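Local structure of CurF (Lyngbya majuscula, 5DP2) at residues A[40-45]-A[87-92]. The protein is an NADP-binding enoyl reductase-type cyclopropanase of a polyketide synthase, which probably forms the cyclopropane ring during curacin A biosynthesis. Sequence-based numbering, arbitrary orientation. Where two conformers were deposited one is given.
Sequences EVQIKA and TVVAVG
E40 and V89 meet where strand 83-91 bulges against strand 39-48. E40 O accepts V89 N at 2.9 Å and, in a weak bond, A90 N lies 3.4 Å from E40 O, while E40 N is hydrogen-bonded to A90 O. Two residues thus face one, a classic beta bulge. With CG anti to the backbone N (chi1 -172°) and the chain extended, the E40 side chain runs past V89, whose CG2 lies 3.6 Å from OE2; A90 CB is as near to that oxygen, and OE1 forms a salt bridge with R31. The other methyl of V89, CG1, packs 3.7 Å from Q42 CB. T87 closes a regular hydrogen-bonded pair with Q42, its O accepting Q42 N at 2.8 Å and its N donating to Q42 O. In one of its two conformers K44, bent at chi2 and chi4, brings NZ to within 3.0 Å of T87 OG1, a hydrogen bond. A valine in place of T87 would probably leave this K44 conformer without its hydroxyl partner and freer to swing away. On the other face, V41 and V88 pack with V104 of strand 103-107. The two strands form this bulged antiparallel pair within the GroES-like domain, the fold shared by medium-chain dehydrogenase/reductase enzymes.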
loop_
_atom_site.group_PDB
_atom_site.type_symbol
_atom_site.label_atom_id
_atom_site.label_comp_id
_atom_site.label_asym_id
_atom_site.label_seq_id
_atom_site.Cartn_x
_atom_site.Cartn_y
_atom_site.Cartn_z
ATOM N N GLU A 40 -4.325 -14.076 -18.957
ATOM C CA GLU A 40 -2.878 -14.099 -18.679
ATOM C C GLU A 40 -2.286 -12.706 -18.937
ATOM O O GLU A 40 -2.433 -12.146 -20.042
ATOM C CB GLU A 40 -2.147 -15.114 -19.545
ATOM C CG GLU A 40 -0.689 -15.292 -19.134
ATOM C CD GLU A 40 0.104 -16.202 -20.018
ATOM O OE1 GLU A 40 0.985 -16.916 -19.472
ATOM O OE2 GLU A 40 -0.137 -16.180 -21.244
ATOM N N VAL A 41 -1.608 -12.178 -17.913
ATOM C CA VAL A 41 -0.980 -10.864 -17.958
ATOM C C VAL A 41 0.550 -11.036 -17.871
ATOM O O VAL A 41 1.051 -11.741 -16.980
ATOM C CB VAL A 41 -1.453 -9.985 -16.785
ATOM C CG1 VAL A 41 -0.816 -8.607 -16.858
ATOM C CG2 VAL A 41 -2.975 -9.883 -16.785
ATOM N N GLN A 42 1.273 -10.413 -18.800
ATOM C CA GLN A 42 2.736 -10.317 -18.700
ATOM C C GLN A 42 3.073 -9.098 -17.839
ATOM O O GLN A 42 2.717 -7.951 -18.189
ATOM C CB GLN A 42 3.362 -10.188 -20.085
ATOM C CG GLN A 42 4.885 -10.218 -19.980
ATOM C CD GLN A 42 5.584 -10.294 -21.287
ATOM O OE1 GLN A 42 4.971 -10.419 -22.323
ATOM N NE2 GLN A 42 6.887 -10.248 -21.250
ATOM N N ILE A 43 3.687 -9.328 -16.689
ATOM C CA ILE A 43 3.982 -8.259 -15.758
ATOM C C ILE A 43 5.062 -7.353 -16.318
ATOM O O ILE A 43 6.066 -7.824 -16.841
ATOM C CB ILE A 43 4.395 -8.844 -14.372
ATOM C CG1 ILE A 43 3.296 -9.740 -13.829
ATOM C CG2 ILE A 43 4.766 -7.742 -13.415
ATOM C CD1 ILE A 43 1.950 -9.081 -13.606
ATOM N N LYS A 44 4.851 -6.025 -16.182
ATOM C CA LYS A 44 5.837 -5.047 -16.598
ATOM C C LYS A 44 6.485 -4.311 -15.427
ATOM O O LYS A 44 7.664 -3.971 -15.496
ATOM C CB LYS A 44 5.232 -4.068 -17.608
ATOM C CG LYS A 44 4.669 -4.736 -18.876
ATOM C CD LYS A 44 5.751 -5.361 -19.744
ATOM C CE LYS A 44 5.194 -6.298 -20.803
ATOM N NZ LYS A 44 4.477 -5.543 -21.866
ATOM N N ALA A 45 5.735 -4.045 -14.351
ATOM C CA ALA A 45 6.291 -3.347 -13.194
ATOM C C ALA A 45 5.518 -3.790 -11.973
ATOM O O ALA A 45 4.290 -3.936 -12.010
ATOM C CB ALA A 45 6.233 -1.832 -13.390
ATOM N N THR A 87 0.562 -6.175 -19.249
ATOM C CA THR A 87 -0.130 -6.224 -20.534
ATOM C C THR A 87 -0.783 -7.580 -20.712
ATOM O O THR A 87 -0.145 -8.616 -20.495
ATOM C CB THR A 87 0.867 -6.006 -21.681
ATOM O OG1 THR A 87 1.602 -4.794 -21.424
ATOM C CG2 THR A 87 0.181 -5.939 -23.038
ATOM N N VAL A 88 -2.061 -7.595 -21.095
ATOM C CA VAL A 88 -2.740 -8.870 -21.379
ATOM C C VAL A 88 -2.089 -9.517 -22.616
ATOM O O VAL A 88 -2.032 -8.902 -23.688
ATOM C CB VAL A 88 -4.240 -8.619 -21.610
ATOM C CG1 VAL A 88 -4.949 -9.909 -22.041
ATOM C CG2 VAL A 88 -4.884 -8.068 -20.353
ATOM N N VAL A 89 -1.625 -10.759 -22.456
ATOM C CA VAL A 89 -0.969 -11.480 -23.548
ATOM C C VAL A 89 -1.748 -12.685 -24.051
ATOM O O VAL A 89 -1.476 -13.143 -25.163
ATOM C CB VAL A 89 0.480 -11.871 -23.210
ATOM C CG1 VAL A 89 1.360 -10.622 -23.134
ATOM C CG2 VAL A 89 0.558 -12.728 -21.957
ATOM N N ALA A 90 -2.686 -13.202 -23.271
ATOM C CA ALA A 90 -3.544 -14.317 -23.730
ATOM C C ALA A 90 -4.822 -14.231 -22.925
ATOM O O ALA A 90 -4.803 -13.867 -21.750
ATOM C CB ALA A 90 -2.848 -15.668 -23.547
ATOM N N VAL A 91 -5.932 -14.596 -23.557
ATOM C CA VAL A 91 -7.221 -14.525 -22.922
ATOM C C VAL A 91 -7.937 -15.865 -23.079
ATOM O O VAL A 91 -7.942 -16.466 -24.164
ATOM C CB VAL A 91 -8.040 -13.357 -23.519
ATOM C CG1 VAL A 91 -9.369 -13.214 -22.845
ATOM C CG2 VAL A 91 -7.267 -12.032 -23.399
ATOM N N GLY A 92 -8.579 -16.319 -22.007
ATOM C CA GLY A 92 -9.385 -17.529 -22.075
ATOM C C GLY A 92 -10.493 -17.382 -23.113
ATOM O O GLY A 92 -11.001 -16.284 -23.396
#